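Local coordinates for Crov588 (Cafeteriavirus, PDB 6NYR), which is of unknown function but folds as a circular leucine-rich-repeat protein built from successive FNIP repeats, at residues S318-I332 with P338-Q352. Sequence-based numbering, arbitrary orientation.
Sequences SLTHLTFGDDFNQII and PNSLTHLTFGDDFNQ
N329 reaches across to the next turn with its amide oxygen. CG lies anti to the backbone N (chi1 -164°), which brings OD1 to 2.7 Å from N351 N. This donor sits above the carbonyl plane of the N329 amide. Q352 bends at chi2, and its NE2 adds a weak hydrogen bond to the same OD1. N329 ND2 and N351 O share a water. N351 repeats the pattern one step on, with OD1 bonded to N373 N, so an asparagine ladder runs from turn to turn.

D349 turns its CB toward 318-332, and its N bonds D326 O at 2.8 Å. Its carboxylate lies beside that of D327, D349 OD2 being 3.6 Å from D327 OD1. The like charges probably repel. A water donates to D349 OD2 and to the backbone O of D327.

Where the strands pair, the H321 and H343 rings form an offset stack, with centroids 4.1 Å apart. H321 ND1 bonds T320 OG1 in the ring plane. On the buried side L322 CD2 meets L344 CD1 at 3.7 Å, and F324 lies alongside F346.

Strands 321-323 and 343-345 run parallel in the stack of short strands characteristic of a leucine-rich-repeat solenoid. Strand 299-301 flanks the pair next to 321-323, and strand 365-367 flanks it next to 343-345.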
loop_
_atom_site.group_PDB
_atom_site.type_symbol
_atom_site.label_atom_id
_atom_site.label_comp_id
_atom_site.label_asym_id
_atom_site.label_seq_id
_atom_site.Cartn_x
_atom_site.Cartn_y
_atom_site.Cartn_z
ATOM N N SER A 318 22.087 -21.642 8.326
ATOM C CA SER A 318 20.939 -21.524 7.441
ATOM C C SER A 318 20.407 -20.101 7.328
ATOM O O SER A 318 19.667 -19.807 6.384
ATOM C CB SER A 318 19.817 -22.443 7.937
ATOM O OG SER A 318 19.603 -22.268 9.333
ATOM N N LEU A 319 20.782 -19.210 8.242
ATOM C CA LEU A 319 20.145 -17.903 8.315
ATOM C C LEU A 319 20.448 -17.070 7.078
ATOM O O LEU A 319 21.610 -16.903 6.691
ATOM C CB LEU A 319 20.604 -17.158 9.567
ATOM C CG LEU A 319 19.781 -15.926 9.949
ATOM C CD1 LEU A 319 18.411 -16.315 10.458
ATOM C CD2 LEU A 319 20.536 -15.099 10.985
ATOM N N THR A 320 19.390 -16.546 6.461
ATOM C CA THR A 320 19.505 -15.671 5.305
ATOM C C THR A 320 19.083 -14.239 5.590
ATOM O O THR A 320 19.611 -13.316 4.965
ATOM C CB THR A 320 18.654 -16.199 4.141
ATOM O OG1 THR A 320 17.271 -16.205 4.520
ATOM C CG2 THR A 320 19.080 -17.609 3.757
ATOM N N HIS A 321 18.148 -14.034 6.515
ATOM C CA HIS A 321 17.603 -12.715 6.807
ATOM C C HIS A 321 17.732 -12.438 8.296
ATOM O O HIS A 321 17.269 -13.231 9.122
ATOM C CB HIS A 321 16.140 -12.625 6.363
ATOM C CG HIS A 321 15.966 -12.620 4.876
ATOM N ND1 HIS A 321 16.127 -13.752 4.106
ATOM C CD2 HIS A 321 15.680 -11.616 4.015
ATOM C CE1 HIS A 321 15.931 -13.449 2.836
ATOM N NE2 HIS A 321 15.659 -12.159 2.753
ATOM N N LEU A 322 18.390 -11.330 8.633
ATOM C CA LEU A 322 18.554 -10.895 10.014
ATOM C C LEU A 322 18.158 -9.431 10.130
ATOM O O LEU A 322 18.642 -8.591 9.364
ATOM C CB LEU A 322 19.994 -11.091 10.486
ATOM C CG LEU A 322 20.344 -10.496 11.850
ATOM C CD1 LEU A 322 19.503 -11.109 12.945
ATOM C CD2 LEU A 322 21.834 -10.694 12.134
ATOM N N THR A 323 17.277 -9.130 11.080
ATOM C CA THR A 323 16.783 -7.774 11.286
ATOM C C THR A 323 16.863 -7.427 12.765
ATOM O O THR A 323 16.271 -8.120 13.601
ATOM C CB THR A 323 15.340 -7.623 10.788
ATOM O OG1 THR A 323 15.272 -7.979 9.402
ATOM C CG2 THR A 323 14.859 -6.192 10.982
ATOM N N PHE A 324 17.578 -6.353 13.082
ATOM C CA PHE A 324 17.731 -5.887 14.451
ATOM C C PHE A 324 16.701 -4.807 14.752
ATOM O O PHE A 324 16.194 -4.122 13.859
ATOM C CB PHE A 324 19.145 -5.347 14.690
ATOM C CG PHE A 324 20.192 -6.416 14.808
ATOM C CD1 PHE A 324 20.243 -7.235 15.926
ATOM C CD2 PHE A 324 21.127 -6.604 13.802
ATOM C CE1 PHE A 324 21.209 -8.218 16.038
ATOM C CE2 PHE A 324 22.093 -7.591 13.910
ATOM C CZ PHE A 324 22.133 -8.395 15.030
ATOM N N GLY A 325 16.405 -4.657 16.040
ATOM C CA GLY A 325 15.493 -3.640 16.508
ATOM C C GLY A 325 16.213 -2.369 16.901
ATOM O O GLY A 325 17.403 -2.180 16.644
ATOM N N ASP A 326 15.456 -1.481 17.548
ATOM C CA ASP A 326 15.947 -0.144 17.860
ATOM C C ASP A 326 17.216 -0.183 18.704
ATOM O O ASP A 326 18.161 0.577 18.458
ATOM C CB ASP A 326 14.857 0.644 18.590
ATOM C CG ASP A 326 13.721 1.053 17.683
ATOM O OD1 ASP A 326 13.949 1.203 16.462
ATOM O OD2 ASP A 326 12.595 1.233 18.198
ATOM N N ASP A 327 17.240 -1.029 19.733
ATOM C CA ASP A 327 18.229 -0.899 20.795
ATOM C C ASP A 327 19.546 -1.623 20.537
ATOM O O ASP A 327 20.527 -1.344 21.238
ATOM C CB ASP A 327 17.646 -1.411 22.124
ATOM C CG ASP A 327 16.633 -0.463 22.722
ATOM O OD1 ASP A 327 16.309 0.546 22.061
ATOM O OD2 ASP A 327 16.155 -0.723 23.850
ATOM N N PHE A 328 19.609 -2.532 19.566
ATOM C CA PHE A 328 20.800 -3.357 19.429
ATOM C C PHE A 328 22.018 -2.508 19.078
ATOM O O PHE A 328 21.995 -1.741 18.112
ATOM C CB PHE A 328 20.598 -4.432 18.363
ATOM C CG PHE A 328 21.756 -5.377 18.243
ATOM C CD1 PHE A 328 21.856 -6.481 19.076
ATOM C CD2 PHE A 328 22.760 -5.149 17.314
ATOM C CE1 PHE A 328 22.926 -7.351 18.969
ATOM C CE2 PHE A 328 23.836 -6.017 17.213
ATOM C CZ PHE A 328 23.913 -7.117 18.041
ATOM N N ASN A 329 23.091 -2.660 19.858
ATOM C CA ASN A 329 24.317 -1.909 19.623
ATOM C C ASN A 329 25.504 -2.655 20.213
ATOM O O ASN A 329 26.336 -2.051 20.907
ATOM C CB ASN A 329 24.218 -0.510 20.242
ATOM C CG ASN A 329 25.281 0.431 19.717
ATOM O OD1 ASN A 329 25.832 0.221 18.639
ATOM N ND2 ASN A 329 25.588 1.468 20.489
ATOM N N GLN A 330 25.577 -3.956 19.957
ATOM C CA GLN A 330 26.663 -4.785 20.452
ATOM C C GLN A 330 27.721 -4.962 19.372
ATOM O O GLN A 330 27.421 -4.961 18.175
ATOM C CB GLN A 330 26.137 -6.149 20.894
ATOM C CG GLN A 330 25.248 -6.096 22.124
ATOM C CD GLN A 330 25.968 -5.562 23.342
ATOM O OE1 GLN A 330 27.032 -6.054 23.712
ATOM N NE2 GLN A 330 25.398 -4.537 23.961
ATOM N N ILE A 331 28.972 -5.113 19.811
ATOM C CA ILE A 331 30.059 -5.358 18.875
ATOM C C ILE A 331 29.803 -6.674 18.158
ATOM O O ILE A 331 29.333 -7.651 18.757
ATOM C CB ILE A 331 31.411 -5.379 19.609
ATOM C CG1 ILE A 331 31.774 -3.976 20.098
ATOM C CG2 ILE A 331 32.505 -5.932 18.703
ATOM C CD1 ILE A 331 32.948 -3.938 21.065
ATOM N N ILE A 332 30.105 -6.704 16.865
ATOM C CA ILE A 332 30.018 -7.915 16.058
ATOM C C ILE A 332 31.420 -8.165 15.518
ATOM O O ILE A 332 31.928 -7.377 14.709
ATOM C CB ILE A 332 29.008 -7.785 14.914
ATOM C CG1 ILE A 332 27.631 -7.401 15.453
ATOM C CG2 ILE A 332 28.901 -9.091 14.140
ATOM C CD1 ILE A 332 26.579 -7.236 14.373
ATOM N N PRO A 338 26.704 -15.658 9.931
ATOM C CA PRO A 338 26.976 -16.869 9.151
ATOM C C PRO A 338 27.194 -16.531 7.684
ATOM O O PRO A 338 26.794 -15.475 7.190
ATOM C CB PRO A 338 25.721 -17.728 9.348
ATOM C CG PRO A 338 24.635 -16.745 9.662
ATOM C CD PRO A 338 25.292 -15.573 10.366
ATOM N N ASN A 339 27.839 -17.462 6.981
ATOM C CA ASN A 339 28.198 -17.260 5.582
ATOM C C ASN A 339 27.012 -17.443 4.647
ATOM O O ASN A 339 27.179 -17.358 3.426
ATOM C CB ASN A 339 29.354 -18.181 5.200
ATOM C CG ASN A 339 30.699 -17.492 5.336
ATOM O OD1 ASN A 339 30.858 -16.333 4.938
ATOM N ND2 ASN A 339 31.668 -18.192 5.913
ATOM N N SER A 340 25.828 -17.702 5.193
ATOM C CA SER A 340 24.600 -17.796 4.419
ATOM C C SER A 340 23.841 -16.477 4.354
ATOM O O SER A 340 22.936 -16.340 3.523
ATOM C CB SER A 340 23.692 -18.871 5.040
ATOM O OG SER A 340 22.390 -18.855 4.483
ATOM N N LEU A 341 24.206 -15.504 5.182
ATOM C CA LEU A 341 23.395 -14.309 5.349
ATOM C C LEU A 341 23.434 -13.444 4.097
ATOM O O LEU A 341 24.509 -13.057 3.630
ATOM C CB LEU A 341 23.884 -13.512 6.555
ATOM C CG LEU A 341 22.928 -12.468 7.129
ATOM C CD1 LEU A 341 21.730 -13.145 7.773
ATOM C CD2 LEU A 341 23.658 -11.573 8.123
ATOM N N THR A 342 22.252 -13.117 3.574
ATOM C CA THR A 342 22.139 -12.221 2.431
ATOM C C THR A 342 21.535 -10.870 2.778
ATOM O O THR A 342 21.834 -9.880 2.106
ATOM C CB THR A 342 21.274 -12.846 1.329
ATOM O OG1 THR A 342 19.956 -13.097 1.837
ATOM C CG2 THR A 342 21.886 -14.142 0.828
ATOM N N HIS A 343 20.699 -10.805 3.813
ATOM C CA HIS A 343 19.992 -9.580 4.167
ATOM C C HIS A 343 20.280 -9.259 5.623
ATOM O O HIS A 343 20.008 -10.078 6.509
ATOM C CB HIS A 343 18.487 -9.733 3.918
ATOM C CG HIS A 343 18.130 -9.843 2.467
ATOM N ND1 HIS A 343 18.369 -10.983 1.729
ATOM C CD2 HIS A 343 17.572 -8.951 1.613
ATOM C CE1 HIS A 343 17.964 -10.792 0.486
ATOM N NE2 HIS A 343 17.476 -9.569 0.389
ATOM N N LEU A 344 20.825 -8.068 5.865
ATOM C CA LEU A 344 21.146 -7.602 7.209
ATOM C C LEU A 344 20.590 -6.198 7.372
ATOM O O LEU A 344 20.941 -5.295 6.606
ATOM C CB LEU A 344 22.657 -7.609 7.454
ATOM C CG LEU A 344 23.122 -7.064 8.807
ATOM C CD1 LEU A 344 22.486 -7.846 9.945
ATOM C CD2 LEU A 344 24.638 -7.099 8.919
ATOM N N THR A 345 19.760 -6.005 8.389
ATOM C CA THR A 345 19.129 -4.721 8.647
ATOM C C THR A 345 19.388 -4.358 10.099
ATOM O O THR A 345 19.061 -5.133 11.006
ATOM C CB THR A 345 17.625 -4.781 8.361
ATOM O OG1 THR A 345 17.416 -5.176 6.999
ATOM C CG2 THR A 345 16.982 -3.426 8.587
ATOM N N PHE A 346 19.969 -3.189 10.317
ATOM C CA PHE A 346 20.198 -2.682 11.660
ATOM C C PHE A 346 19.086 -1.719 12.055
ATOM O O PHE A 346 18.336 -1.216 11.215
ATOM C CB PHE A 346 21.555 -1.977 11.759
ATOM C CG PHE A 346 22.729 -2.908 11.734
ATOM C CD1 PHE A 346 23.059 -3.654 12.855
ATOM C CD2 PHE A 346 23.515 -3.028 10.598
ATOM C CE1 PHE A 346 24.144 -4.508 12.839
ATOM C CE2 PHE A 346 24.605 -3.881 10.583
ATOM C CZ PHE A 346 24.917 -4.617 11.703
ATOM N N GLY A 347 18.993 -1.472 13.362
ATOM C CA GLY A 347 18.022 -0.558 13.916
ATOM C C GLY A 347 18.628 0.791 14.265
ATOM O O GLY A 347 19.755 1.124 13.891
ATOM N N ASP A 348 17.858 1.568 15.028
ATOM C CA ASP A 348 18.211 2.965 15.251
ATOM C C ASP A 348 19.564 3.109 15.932
ATOM O O ASP A 348 20.381 3.948 15.531
ATOM C CB ASP A 348 17.132 3.648 16.092
ATOM C CG ASP A 348 15.865 3.907 15.313
ATOM O OD1 ASP A 348 15.921 3.879 14.069
ATOM O OD2 ASP A 348 14.820 4.163 15.944
ATOM N N ASP A 349 19.832 2.290 16.949
ATOM C CA ASP A 349 20.944 2.543 17.855
ATOM C C ASP A 349 22.290 2.004 17.381
ATOM O O ASP A 349 23.331 2.471 17.871
ATOM C CB ASP A 349 20.650 1.944 19.242
ATOM C CG ASP A 349 19.566 2.694 19.987
ATOM O OD1 ASP A 349 19.032 3.672 19.423
ATOM O OD2 ASP A 349 19.252 2.306 21.134
ATOM N N PHE A 350 22.307 1.035 16.466
ATOM C CA PHE A 350 23.564 0.390 16.108
ATOM C C PHE A 350 24.568 1.417 15.593
ATOM O O PHE A 350 24.291 2.146 14.633
ATOM C CB PHE A 350 23.356 -0.690 15.053
ATOM C CG PHE A 350 24.618 -1.443 14.722
ATOM C CD1 PHE A 350 25.134 -2.363 15.621
ATOM C CD2 PHE A 350 25.294 -1.223 13.534
ATOM C CE1 PHE A 350 26.294 -3.057 15.335
ATOM C CE2 PHE A 350 26.458 -1.916 13.245
ATOM C CZ PHE A 350 26.954 -2.832 14.148
ATOM N N ASN A 351 25.750 1.449 16.210
ATOM C CA ASN A 351 26.791 2.398 15.835
ATOM C C ASN A 351 28.151 1.908 16.317
ATOM O O ASN A 351 28.864 2.635 17.017
ATOM C CB ASN A 351 26.471 3.776 16.417
ATOM C CG ASN A 351 27.391 4.853 15.896
ATOM O OD1 ASN A 351 28.022 4.693 14.854
ATOM N ND2 ASN A 351 27.484 5.958 16.627
ATOM N N GLN A 352 28.507 0.677 15.959
ATOM C CA GLN A 352 29.805 0.103 16.280
ATOM C C GLN A 352 30.664 -0.046 15.030
ATOM O O GLN A 352 30.158 -0.307 13.935
ATOM C CB GLN A 352 29.654 -1.278 16.936
ATOM C CG GLN A 352 28.934 -1.289 18.263
ATOM C CD GLN A 352 29.611 -0.433 19.308
ATOM O OE1 GLN A 352 30.821 -0.516 19.511
ATOM N NE2 GLN A 352 28.829 0.411 19.971
HETATM O O HOH W 1 17.402 -7.513 6.333
HETATM O O HOH W 2 19.922 -1.765 16.195
HETATM O O HOH W 3 21.442 0.742 22.768
HETATM O O HOH W 4 28.004 3.322 19.844
#